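Local coordinates for capsid protein (Bocavirus gorilla/GBoV1/2009, PDB 7LNK) that forms the T=1 icosahedral capsid of a gorilla bocavirus, sixty copies of the chain probably enclosing the single-stranded DNA genome of this parvovirus, at residues 356-360 with 361-365; 499-502 with 503-506; 164-167 with 168-171; 136-139 with 140-143; 328-331 with 332-335. One frame throughout, in Å; residues are numbered along the deposited sequence.

Contact 1. Residues 356-360 with 361-365; sequences RGNQT and TYNLN
R356 and N363 form an antiparallel hydrogen-bonded pair, with R356 N 3.0 Å from N363 O and N363 N 3.1 Å from R356 O. G357 and Y362 make the next, non-hydrogen-bonded pair. The chain then reverses through residues 358-361, closed by N358 N giving a hydrogen bond to T361 O at 3.0 Å. This is the tip of the beta hairpin of strands 352-357 and 362-364.

The N358 side chain folds back over the turn. With chi1 at 59°, CG lies between the backbone N and the carbonyl carbon, and the amide turns inward. OD1 takes T360 N at 2.7 Å, which makes an Asx turn, and also T361 N at 2.8 Å. T360 N approaches nearly along the C=O axis, while T361 N comes in tilted from the amide plane. ND2 reaches N363 OD1 at 2.8 Å in a weak hydrogen bond, the two amide planes 62° apart. ND2 also passes the methyl CG2 of T361.

On the other face, the Y362 ring lies against the G357 backbone, CD1 3.4 Å from G357 N. Its OH bonds A285 O of a second subunit. On the face of R356 and N363, the R356 guanidinium forms a salt bridge with D367 of that subunit. One amide oxygen thus satisfies two N-H groups at the tip, fixing the rotation of N358 and the course of the turn.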
loop_
_atom_site.group_PDB
_atom_site.type_symbol
_atom_site.label_atom_id
_atom_site.label_comp_id
_atom_site.label_asym_id
_atom_site.label_seq_id
_atom_site.Cartn_x
_atom_site.Cartn_y
_atom_site.Cartn_z
ATOM N N ARG A 356 17.238 51.927 -109.393
ATOM C CA ARG A 356 16.912 53.307 -109.067
ATOM C C ARG A 356 16.380 54.014 -110.299
ATOM O O ARG A 356 16.905 53.850 -111.403
ATOM C CB ARG A 356 18.091 54.102 -108.500
ATOM C CG ARG A 356 19.263 54.306 -109.410
ATOM C CD ARG A 356 20.269 55.247 -108.775
ATOM N NE ARG A 356 20.843 54.724 -107.545
ATOM C CZ ARG A 356 21.884 53.905 -107.500
ATOM N NH1 ARG A 356 22.342 53.480 -106.334
ATOM N NH2 ARG A 356 22.462 53.501 -108.620
ATOM N N GLY A 357 15.318 54.786 -110.103
ATOM C CA GLY A 357 14.794 55.595 -111.181
ATOM C C GLY A 357 15.689 56.785 -111.458
ATOM O O GLY A 357 16.159 57.463 -110.539
ATOM N N ASN A 358 15.943 57.030 -112.734
ATOM C CA ASN A 358 16.566 58.254 -113.203
ATOM C C ASN A 358 15.537 59.289 -113.617
ATOM O O ASN A 358 15.908 60.309 -114.199
ATOM C CB ASN A 358 17.537 57.948 -114.342
ATOM C CG ASN A 358 16.872 57.278 -115.512
ATOM O OD1 ASN A 358 15.712 57.526 -115.815
ATOM N ND2 ASN A 358 17.611 56.412 -116.183
ATOM N N GLN A 359 14.257 59.001 -113.377
ATOM C CA GLN A 359 12.992 59.706 -113.639
ATOM C C GLN A 359 12.521 59.443 -115.062
ATOM O O GLN A 359 11.431 59.885 -115.425
ATOM C CB GLN A 359 13.003 61.224 -113.381
ATOM C CG GLN A 359 13.728 62.115 -114.353
ATOM C CD GLN A 359 13.681 63.563 -113.929
ATOM O OE1 GLN A 359 13.445 63.868 -112.766
ATOM N NE2 GLN A 359 13.905 64.466 -114.872
ATOM N N THR A 360 13.304 58.739 -115.874
ATOM C CA THR A 360 12.856 58.215 -117.158
ATOM C C THR A 360 12.567 56.722 -117.063
ATOM O O THR A 360 11.442 56.284 -117.304
ATOM C CB THR A 360 13.897 58.491 -118.246
ATOM O OG1 THR A 360 14.083 59.904 -118.380
ATOM C CG2 THR A 360 13.437 57.920 -119.570
ATOM N N THR A 361 13.583 55.927 -116.750
ATOM C CA THR A 361 13.450 54.493 -116.556
ATOM C C THR A 361 14.088 54.109 -115.226
ATOM O O THR A 361 14.564 54.959 -114.473
ATOM C CB THR A 361 14.091 53.720 -117.715
ATOM O OG1 THR A 361 13.794 52.326 -117.586
ATOM C CG2 THR A 361 15.592 53.914 -117.717
ATOM N N TYR A 362 14.086 52.815 -114.932
ATOM C CA TYR A 362 14.803 52.257 -113.798
ATOM C C TYR A 362 16.031 51.511 -114.287
ATOM O O TYR A 362 15.959 50.738 -115.245
ATOM C CB TYR A 362 13.925 51.309 -112.988
ATOM C CG TYR A 362 12.798 51.979 -112.258
ATOM C CD1 TYR A 362 12.987 52.487 -110.986
ATOM C CD2 TYR A 362 11.549 52.100 -112.832
ATOM C CE1 TYR A 362 11.971 53.096 -110.312
ATOM C CE2 TYR A 362 10.525 52.711 -112.162
ATOM C CZ TYR A 362 10.742 53.208 -110.902
ATOM O OH TYR A 362 9.726 53.822 -110.219
ATOM N N ASN A 363 17.155 51.743 -113.626
ATOM C CA ASN A 363 18.416 51.122 -113.986
ATOM C C ASN A 363 18.908 50.274 -112.829
ATOM O O ASN A 363 18.757 50.650 -111.666
ATOM C CB ASN A 363 19.456 52.169 -114.351
ATOM C CG ASN A 363 19.062 52.966 -115.562
ATOM O OD1 ASN A 363 19.111 54.191 -115.553
ATOM N ND2 ASN A 363 18.660 52.276 -116.618
ATOM N N LEU A 364 19.500 49.134 -113.157
ATOM C CA LEU A 364 19.904 48.181 -112.138
ATOM C C LEU A 364 21.030 48.741 -111.285
ATOM O O LEU A 364 22.002 49.295 -111.802
ATOM C CB LEU A 364 20.346 46.876 -112.785
ATOM C CG LEU A 364 20.829 45.819 -111.801
ATOM C CD1 LEU A 364 19.690 45.406 -110.895
ATOM C CD2 LEU A 364 21.397 44.632 -112.530
ATOM N N ASN A 365 20.902 48.579 -109.974
ATOM C CA ASN A 365 21.985 48.857 -109.039
ATOM C C ASN A 365 22.758 47.558 -108.878
ATOM O O ASN A 365 22.242 46.579 -108.338
ATOM C CB ASN A 365 21.431 49.355 -107.712
ATOM C CG ASN A 365 22.509 49.780 -106.747
ATOM O OD1 ASN A 365 23.665 49.392 -106.868
ATOM N ND2 ASN A 365 22.132 50.588 -105.777
#

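Contact 2. Residues 499-502 with 503-506; sequences CMPV and KTNI
P501 and T504 come together where the chain bends through V502 and K503, K503 having a positive phi of 63°. T504 OG1 gives a hydrogen bond to P501 O at 3.1 Å. The hydroxyl sits well above the carbonyl plane, 44° out of it, so it does not lie on a lone pair. OG1 is placed between the backbone N and the carbonyl carbon of its own residue, chi1 58°, which turns it back to P501. The other branch, CG2, then meets the proline ring, 3.8 Å from P501 CG, with the two side chains at about a right angle.

This is a buried bend in the loop that leads to strand 507-508, which pairs in parallel with strand 207-223, a strand probably of the parvovirus jelly roll. The same P501 O also accepts a hydrogen bond from H465 NE2. The V502 methyl CG2 passes K503 CG at 4.0 Å, the two side chains crossing at a slant. K503 itself runs extended away from the bend. Its NZ forms a salt bridge with D395 of a second subunit and a hydrogen bond with R378 O. Its backbone N is held by N220 OD1, on strand 207-223.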
loop_
_atom_site.group_PDB
_atom_site.type_symbol
_atom_site.label_atom_id
_atom_site.label_comp_id
_atom_site.label_asym_id
_atom_site.label_seq_id
_atom_site.Cartn_x
_atom_site.Cartn_y
_atom_site.Cartn_z
ATOM N N CYS A 499 19.859 17.597 -106.990
ATOM C CA CYS A 499 20.525 17.699 -105.704
ATOM C C CYS A 499 19.562 18.046 -104.584
ATOM O O CYS A 499 19.974 18.072 -103.422
ATOM C CB CYS A 499 21.643 18.731 -105.783
ATOM S SG CYS A 499 22.959 18.276 -106.909
ATOM N N MET A 500 18.300 18.316 -104.913
ATOM C CA MET A 500 17.219 18.541 -103.967
ATOM C C MET A 500 17.520 19.702 -103.031
ATOM O O MET A 500 17.768 19.494 -101.841
ATOM C CB MET A 500 16.960 17.263 -103.179
ATOM C CG MET A 500 16.416 16.146 -104.030
ATOM S SD MET A 500 16.136 14.652 -103.090
ATOM C CE MET A 500 17.818 14.076 -102.924
ATOM N N PRO A 501 17.514 20.932 -103.533
ATOM C CA PRO A 501 17.773 22.085 -102.671
ATOM C C PRO A 501 16.643 22.333 -101.688
ATOM O O PRO A 501 15.532 21.820 -101.823
ATOM C CB PRO A 501 17.897 23.236 -103.665
ATOM C CG PRO A 501 17.073 22.810 -104.802
ATOM C CD PRO A 501 17.239 21.342 -104.917
ATOM N N VAL A 502 16.950 23.129 -100.671
ATOM C CA VAL A 502 15.938 23.567 -99.723
ATOM C C VAL A 502 15.316 24.852 -100.246
ATOM O O VAL A 502 15.712 25.353 -101.303
ATOM C CB VAL A 502 16.527 23.767 -98.316
ATOM C CG1 VAL A 502 17.035 22.459 -97.772
ATOM C CG2 VAL A 502 17.629 24.789 -98.350
ATOM N N LYS A 503 14.338 25.385 -99.515
ATOM C CA LYS A 503 13.675 26.645 -99.855
ATOM C C LYS A 503 12.939 26.560 -101.184
ATOM O O LYS A 503 12.774 27.555 -101.888
ATOM C CB LYS A 503 14.673 27.798 -99.850
ATOM C CG LYS A 503 15.215 27.997 -98.479
ATOM C CD LYS A 503 16.278 29.029 -98.398
ATOM C CE LYS A 503 16.705 29.088 -96.969
ATOM N NZ LYS A 503 17.791 30.033 -96.720
ATOM N N THR A 504 12.481 25.363 -101.508
ATOM C CA THR A 504 11.751 25.036 -102.722
ATOM C C THR A 504 10.361 24.511 -102.410
ATOM O O THR A 504 9.374 25.022 -102.935
ATOM C CB THR A 504 12.532 24.020 -103.571
ATOM O OG1 THR A 504 12.778 22.838 -102.808
ATOM C CG2 THR A 504 13.853 24.599 -104.019
ATOM N N ASN A 505 10.273 23.432 -101.647
ATOM C CA ASN A 505 9.024 22.706 -101.484
ATOM C C ASN A 505 7.977 23.471 -100.682
ATOM O O ASN A 505 6.848 23.648 -101.145
ATOM C CB ASN A 505 9.313 21.379 -100.802
ATOM C CG ASN A 505 10.181 20.496 -101.636
ATOM O OD1 ASN A 505 10.292 20.684 -102.844
ATOM N ND2 ASN A 505 10.786 19.506 -101.007
ATOM N N ILE A 506 8.318 23.924 -99.484
ATOM C CA ILE A 506 7.330 24.255 -98.464
ATOM C C ILE A 506 7.075 25.753 -98.489
ATOM O O ILE A 506 7.970 26.550 -98.204
ATOM C CB ILE A 506 7.796 23.788 -97.082
ATOM C CG1 ILE A 506 7.903 22.267 -97.066
ATOM C CG2 ILE A 506 6.836 24.246 -96.024
ATOM C CD1 ILE A 506 8.614 21.726 -95.884
#

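Contact 3. Residues 164-167 with 168-171; sequences LNEL and ADLD
D169 folds back against N165 and E166, and its side chain can be followed from CB outward. CB lies 3.3 Å from N165 O and passes the N165 amide at OD1. CG stands 3.4 Å from E166 O. The carboxylate sits beside the carbonyls of N165 and E166, in the first turn of the short helix. Its OD1 faces E166 O, and its OD2 faces E166 OE1, modelled 2.7 Å away. All of these are acceptors, so the close spacing is doubtful at this resolution. The two carboxylate planes are 72° apart. A chi1 of 59° tucks the D169 group back over the helix end.

The E166 side chain meets D169 at a slant. It bends at chi2, 66°, which swings the carboxylate round toward D169 and D171. The model puts OE2 2.9 Å from D171 OD2, again with crossed planes. Three acids thus lie close together, which would be unfavourable if all were charged; their exact spacing is doubtful. N299 N gives E166 OE2 a hydrogen bond.

The backbone is loosely tied. A168 N makes weak hydrogen bonds to L164 O and N165 O. L170 then leaves the helix with positive phi. The short helix 165-168 lies next to helix 179-186, where A168 and L170 both pack on L185. L167 reaches M348 of a fourth subunit, and L170 reaches I472 of a fifth.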
loop_
_atom_site.group_PDB
_atom_site.type_symbol
_atom_site.label_atom_id
_atom_site.label_comp_id
_atom_site.label_asym_id
_atom_site.label_seq_id
_atom_site.Cartn_x
_atom_site.Cartn_y
_atom_site.Cartn_z
ATOM N N LEU A 164 50.703 35.055 -95.670
ATOM C CA LEU A 164 50.402 35.497 -97.024
ATOM C C LEU A 164 51.728 35.719 -97.734
ATOM O O LEU A 164 52.559 36.500 -97.267
ATOM C CB LEU A 164 49.571 36.774 -97.006
ATOM C CG LEU A 164 48.879 37.169 -98.311
ATOM C CD1 LEU A 164 47.638 37.960 -97.987
ATOM C CD2 LEU A 164 49.768 37.926 -99.261
ATOM N N ASN A 165 51.930 35.037 -98.860
ATOM C CA ASN A 165 53.276 34.909 -99.408
ATOM C C ASN A 165 53.807 36.229 -99.952
ATOM O O ASN A 165 54.939 36.616 -99.645
ATOM C CB ASN A 165 53.300 33.841 -100.496
ATOM C CG ASN A 165 54.699 33.464 -100.897
ATOM O OD1 ASN A 165 55.616 33.508 -100.085
ATOM N ND2 ASN A 165 54.877 33.107 -102.153
ATOM N N GLU A 166 53.022 36.930 -100.770
ATOM C CA GLU A 166 53.534 38.137 -101.409
ATOM C C GLU A 166 53.938 39.177 -100.373
ATOM O O GLU A 166 54.777 40.045 -100.640
ATOM C CB GLU A 166 52.497 38.708 -102.375
ATOM C CG GLU A 166 52.983 39.906 -103.173
ATOM C CD GLU A 166 54.098 39.561 -104.147
ATOM O OE1 GLU A 166 54.301 38.367 -104.437
ATOM O OE2 GLU A 166 54.794 40.483 -104.612
ATOM N N LEU A 167 53.359 39.095 -99.178
ATOM C CA LEU A 167 53.791 39.942 -98.077
ATOM C C LEU A 167 55.092 39.448 -97.465
ATOM O O LEU A 167 55.843 40.229 -96.881
ATOM C CB LEU A 167 52.696 40.004 -97.018
ATOM C CG LEU A 167 51.650 41.110 -97.076
ATOM C CD1 LEU A 167 50.851 41.095 -98.347
ATOM C CD2 LEU A 167 50.730 40.904 -95.902
ATOM N N ALA A 168 55.335 38.146 -97.514
ATOM C CA ALA A 168 56.525 37.546 -96.924
ATOM C C ALA A 168 57.628 37.246 -97.931
ATOM O O ALA A 168 58.652 36.677 -97.563
ATOM C CB ALA A 168 56.158 36.269 -96.180
ATOM N N ASP A 169 57.438 37.560 -99.206
ATOM C CA ASP A 169 58.302 36.924 -100.193
ATOM C C ASP A 169 59.658 37.596 -100.362
ATOM O O ASP A 169 60.474 37.087 -101.135
ATOM C CB ASP A 169 57.596 36.831 -101.548
ATOM C CG ASP A 169 57.188 38.170 -102.091
ATOM O OD1 ASP A 169 57.319 39.184 -101.376
ATOM O OD2 ASP A 169 56.746 38.211 -103.255
ATOM N N LEU A 170 59.931 38.695 -99.659
ATOM C CA LEU A 170 61.247 39.335 -99.692
ATOM C C LEU A 170 61.681 39.664 -101.113
ATOM O O LEU A 170 62.789 39.350 -101.547
ATOM C CB LEU A 170 62.294 38.481 -98.980
ATOM C CG LEU A 170 62.346 38.495 -97.448
ATOM C CD1 LEU A 170 61.014 38.591 -96.742
ATOM C CD2 LEU A 170 63.204 37.358 -96.922
ATOM N N ASP A 171 60.793 40.327 -101.835
ATOM C CA ASP A 171 61.072 40.798 -103.175
ATOM C C ASP A 171 61.148 42.316 -103.164
ATOM O O ASP A 171 60.546 42.981 -102.320
ATOM C CB ASP A 171 60.012 40.303 -104.165
ATOM C CG ASP A 171 58.609 40.730 -103.789
ATOM O OD1 ASP A 171 58.414 41.318 -102.711
ATOM O OD2 ASP A 171 57.685 40.464 -104.582
#

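Contact 4. Residues 136-139 with 140-143; sequences ASHP and WDED
D141 turns its carboxylate back on H138. OD2 takes the H138 backbone N in a weak hydrogen bond of 3.1 Å and lies 3.4 Å from H138 CB. The D141 backbone N points to H138 O in another weak bond, 3.4 Å long. CG stays beside the backbone N of D141 (chi1 -72°), which lets OD2 reach H138 N.

The imidazole is held in its turn by the next residue. H138 ND1 gives a hydrogen bond to P139 O at 3.0 Å. The donor lies in the carbonyl plane, on a lone pair, but the oxygen is tilted 29° out of the imidazole plane. P139 CD lies over one face of this ring, near the rim. P139 CB also touches W140 CD1 at 3.9 Å.

Further out, D141 OD1 forms a salt bridge with K261 of a fourth subunit. The W140 indole meets R239 of the same subunit in a cation-pi contact and H385 of its own chain edge-to-face. The four residues H138 to D141 form a type II beta turn, with P139 and W140 at its corners and W140 in the positive-phi position. It lies in the loop between strands 123-128 and 153-160, and it carries the tryptophan and aspartate into a subunit interface.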
loop_
_atom_site.group_PDB
_atom_site.type_symbol
_atom_site.label_atom_id
_atom_site.label_comp_id
_atom_site.label_asym_id
_atom_site.label_seq_id
_atom_site.Cartn_x
_atom_site.Cartn_y
_atom_site.Cartn_z
ATOM N N ALA A 136 41.912 22.487 -90.604
ATOM C CA ALA A 136 42.208 21.629 -91.742
ATOM C C ALA A 136 41.178 21.805 -92.841
ATOM O O ALA A 136 41.522 22.054 -94.001
ATOM C CB ALA A 136 42.263 20.176 -91.289
ATOM N N SER A 137 39.907 21.691 -92.486
ATOM C CA SER A 137 38.838 21.663 -93.463
ATOM C C SER A 137 38.509 23.060 -93.958
ATOM O O SER A 137 38.720 24.059 -93.270
ATOM C CB SER A 137 37.594 21.021 -92.859
ATOM O OG SER A 137 36.517 21.033 -93.776
ATOM N N HIS A 138 37.995 23.111 -95.178
ATOM C CA HIS A 138 37.449 24.305 -95.791
ATOM C C HIS A 138 36.246 23.884 -96.612
ATOM O O HIS A 138 36.210 22.764 -97.129
ATOM C CB HIS A 138 38.488 25.011 -96.671
ATOM C CG HIS A 138 38.022 26.315 -97.230
ATOM N ND1 HIS A 138 37.329 26.412 -98.415
ATOM C CD2 HIS A 138 38.097 27.571 -96.735
ATOM C CE1 HIS A 138 37.035 27.677 -98.647
ATOM N NE2 HIS A 138 37.485 28.399 -97.640
ATOM N N PRO A 139 35.229 24.733 -96.704
ATOM C CA PRO A 139 34.042 24.370 -97.477
ATOM C C PRO A 139 34.383 23.979 -98.904
ATOM O O PRO A 139 35.320 24.500 -99.508
ATOM C CB PRO A 139 33.201 25.643 -97.429
ATOM C CG PRO A 139 33.576 26.259 -96.169
ATOM C CD PRO A 139 35.006 25.955 -95.918
ATOM N N TRP A 140 33.601 23.042 -99.430
ATOM C CA TRP A 140 33.645 22.532 -100.794
ATOM C C TRP A 140 34.925 21.778 -101.109
ATOM O O TRP A 140 35.306 21.689 -102.275
ATOM C CB TRP A 140 33.464 23.651 -101.819
ATOM C CG TRP A 140 32.150 24.327 -101.719
ATOM C CD1 TRP A 140 31.883 25.491 -101.074
ATOM C CD2 TRP A 140 30.909 23.868 -102.247
ATOM N NE1 TRP A 140 30.558 25.799 -101.182
ATOM C CE2 TRP A 140 29.934 24.815 -101.898
ATOM C CE3 TRP A 140 30.526 22.751 -102.990
ATOM C CZ2 TRP A 140 28.605 24.679 -102.261
ATOM C CZ3 TRP A 140 29.204 22.621 -103.346
ATOM C CH2 TRP A 140 28.262 23.576 -102.984
ATOM N N ASP A 141 35.599 21.233 -100.107
ATOM C CA ASP A 141 36.756 20.390 -100.351
ATOM C C ASP A 141 36.326 18.981 -100.726
ATOM O O ASP A 141 35.248 18.516 -100.352
ATOM C CB ASP A 141 37.658 20.344 -99.123
ATOM C CG ASP A 141 38.392 21.636 -98.898
ATOM O OD1 ASP A 141 38.413 22.473 -99.822
ATOM O OD2 ASP A 141 38.964 21.810 -97.804
ATOM N N GLU A 142 37.190 18.293 -101.461
ATOM C CA GLU A 142 36.937 16.917 -101.853
ATOM C C GLU A 142 37.441 15.907 -100.834
ATOM O O GLU A 142 37.347 14.702 -101.078
ATOM C CB GLU A 142 37.570 16.636 -103.212
ATOM C CG GLU A 142 36.911 17.390 -104.329
ATOM C CD GLU A 142 37.561 17.139 -105.660
ATOM O OE1 GLU A 142 38.645 16.526 -105.689
ATOM O OE2 GLU A 142 36.985 17.551 -106.683
ATOM N N ASP A 143 37.977 16.367 -99.713
ATOM C CA ASP A 143 38.456 15.499 -98.650
ATOM C C ASP A 143 37.334 14.841 -97.862
ATOM O O ASP A 143 37.611 14.016 -96.990
ATOM C CB ASP A 143 39.378 16.291 -97.719
ATOM C CG ASP A 143 38.686 17.464 -97.059
ATOM O OD1 ASP A 143 37.455 17.584 -97.172
ATOM O OD2 ASP A 143 39.381 18.282 -96.427
#

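Contact 5. Residues 328-331 with 332-335; sequences YQTP and EDTG
The Y328 ring and the D333 side chain run antiparallel beside a type I beta turn, T330 to D333. The turn follows strand 326-328 and has P331 and E332 at its corners. D333 N closes it with a hydrogen bond of 3.2 Å to T330 O.

One face of the tyrosine ring is covered by the D333 backbone. D333 O stands 3.7 Å above the ring plane, over its centre, and D333 CB touches CD1 of Y328 at 3.4 Å. The ring and the D333 carboxylate are turned 62° apart. The aspartate meets the ring with its CB and carbonyl, and its acid end points elsewhere, to the start of the turn. There OD2 accepts T330 N at 3.0 Å, from above the carboxylate plane, and Q329 N more weakly. The T330 side chain stands roughly perpendicular to that of D333. The D333 chi1 of -71° keeps the carboxylate beside its own backbone N, on the T330 side.

The P331 ring and the E332 side chain run alongside each other at the two corners. E332 bends at chi2, 86°, and its OE1 comes back to P331 CD at 3.6 Å.

R255 of a fourth subunit gives hydrogen bonds to T330 O and D333 O, so both ends of the turn take part in the interface. Beyond it the chain passes along the ring to G335, which has positive phi. The Y328 hydroxyl ends in a hydrogen bond to G335 O, 2.7 Å long, in the carbonyl plane and on a lone pair.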
loop_
_atom_site.group_PDB
_atom_site.type_symbol
_atom_site.label_atom_id
_atom_site.label_comp_id
_atom_site.label_asym_id
_atom_site.label_seq_id
_atom_site.Cartn_x
_atom_site.Cartn_y
_atom_site.Cartn_z
ATOM N N TYR A 328 31.854 20.644 -109.453
ATOM C CA TYR A 328 31.902 19.339 -110.097
ATOM C C TYR A 328 31.470 18.262 -109.120
ATOM O O TYR A 328 31.773 18.327 -107.928
ATOM C CB TYR A 328 33.280 18.979 -110.643
ATOM C CG TYR A 328 33.754 19.829 -111.780
ATOM C CD1 TYR A 328 33.243 19.649 -113.047
ATOM C CD2 TYR A 328 34.798 20.717 -111.618
ATOM C CE1 TYR A 328 33.683 20.392 -114.095
ATOM C CE2 TYR A 328 35.255 21.459 -112.671
ATOM C CZ TYR A 328 34.692 21.292 -113.905
ATOM O OH TYR A 328 35.138 22.029 -114.968
ATOM N N GLN A 329 30.756 17.271 -109.639
ATOM C CA GLN A 329 30.143 16.284 -108.766
ATOM C C GLN A 329 31.135 15.203 -108.345
ATOM O O GLN A 329 30.994 14.612 -107.270
ATOM C CB GLN A 329 28.920 15.694 -109.455
ATOM C CG GLN A 329 28.069 14.870 -108.550
ATOM C CD GLN A 329 27.488 15.676 -107.420
ATOM O OE1 GLN A 329 26.776 16.642 -107.642
ATOM N NE2 GLN A 329 27.791 15.281 -106.195
ATOM N N THR A 330 32.144 14.931 -109.163
ATOM C CA THR A 330 33.177 13.965 -108.826
ATOM C C THR A 330 34.547 14.592 -109.017
ATOM O O THR A 330 34.690 15.583 -109.738
ATOM C CB THR A 330 33.083 12.689 -109.678
ATOM O OG1 THR A 330 33.258 13.009 -111.058
ATOM C CG2 THR A 330 31.741 12.026 -109.493
ATOM N N PRO A 331 35.579 14.041 -108.374
ATOM C CA PRO A 331 36.924 14.618 -108.531
ATOM C C PRO A 331 37.497 14.467 -109.925
ATOM O O PRO A 331 38.452 15.169 -110.271
ATOM C CB PRO A 331 37.747 13.842 -107.499
ATOM C CG PRO A 331 36.766 13.425 -106.491
ATOM C CD PRO A 331 35.543 13.076 -107.264
ATOM N N GLU A 332 36.959 13.563 -110.732
ATOM C CA GLU A 332 37.475 13.347 -112.074
ATOM C C GLU A 332 36.783 14.205 -113.117
ATOM O O GLU A 332 37.101 14.082 -114.303
ATOM C CB GLU A 332 37.347 11.875 -112.459
ATOM C CG GLU A 332 38.178 10.942 -111.606
ATOM C CD GLU A 332 37.466 10.529 -110.336
ATOM O OE1 GLU A 332 36.334 10.997 -110.108
ATOM O OE2 GLU A 332 38.044 9.742 -109.559
ATOM N N ASP A 333 35.854 15.059 -112.713
ATOM C CA ASP A 333 35.120 15.872 -113.666
ATOM C C ASP A 333 35.950 17.068 -114.106
ATOM O O ASP A 333 36.633 17.702 -113.300
ATOM C CB ASP A 333 33.809 16.343 -113.052
ATOM C CG ASP A 333 32.812 15.227 -112.881
ATOM O OD1 ASP A 333 32.996 14.166 -113.505
ATOM O OD2 ASP A 333 31.850 15.399 -112.112
ATOM N N THR A 334 35.896 17.365 -115.401
ATOM C CA THR A 334 36.613 18.490 -115.979
ATOM C C THR A 334 35.733 19.134 -117.035
ATOM O O THR A 334 34.888 18.481 -117.647
ATOM C CB THR A 334 37.945 18.064 -116.614
ATOM O OG1 THR A 334 37.703 17.074 -117.617
ATOM C CG2 THR A 334 38.903 17.505 -115.581
ATOM N N GLY A 335 35.943 20.426 -117.247
ATOM C CA GLY A 335 35.258 21.093 -118.340
ATOM C C GLY A 335 33.781 21.270 -118.061
ATOM O O GLY A 335 33.374 21.658 -116.963
#

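In the fold
The five contacts are local: a hairpin tip, a helix end, two turns and a loop bend. Each one reaches another subunit of the capsid. Contacts 4 and 5 lie together, centres about 15 Å apart, and touch where E142 OE1 meets P331 CB at 3.4 Å. They also share R255 of the fourth subunit, which binds E142 in one and the turn carbonyls in the other. Contact 5 in turn touches contact 2 through Q329 and C499. Contact 3 is about 25 Å between centres from contact 4 and also meets the fourth subunit. Contact 1 is the more remote, about 33 Å between centres from contact 2; both meet the second subunit.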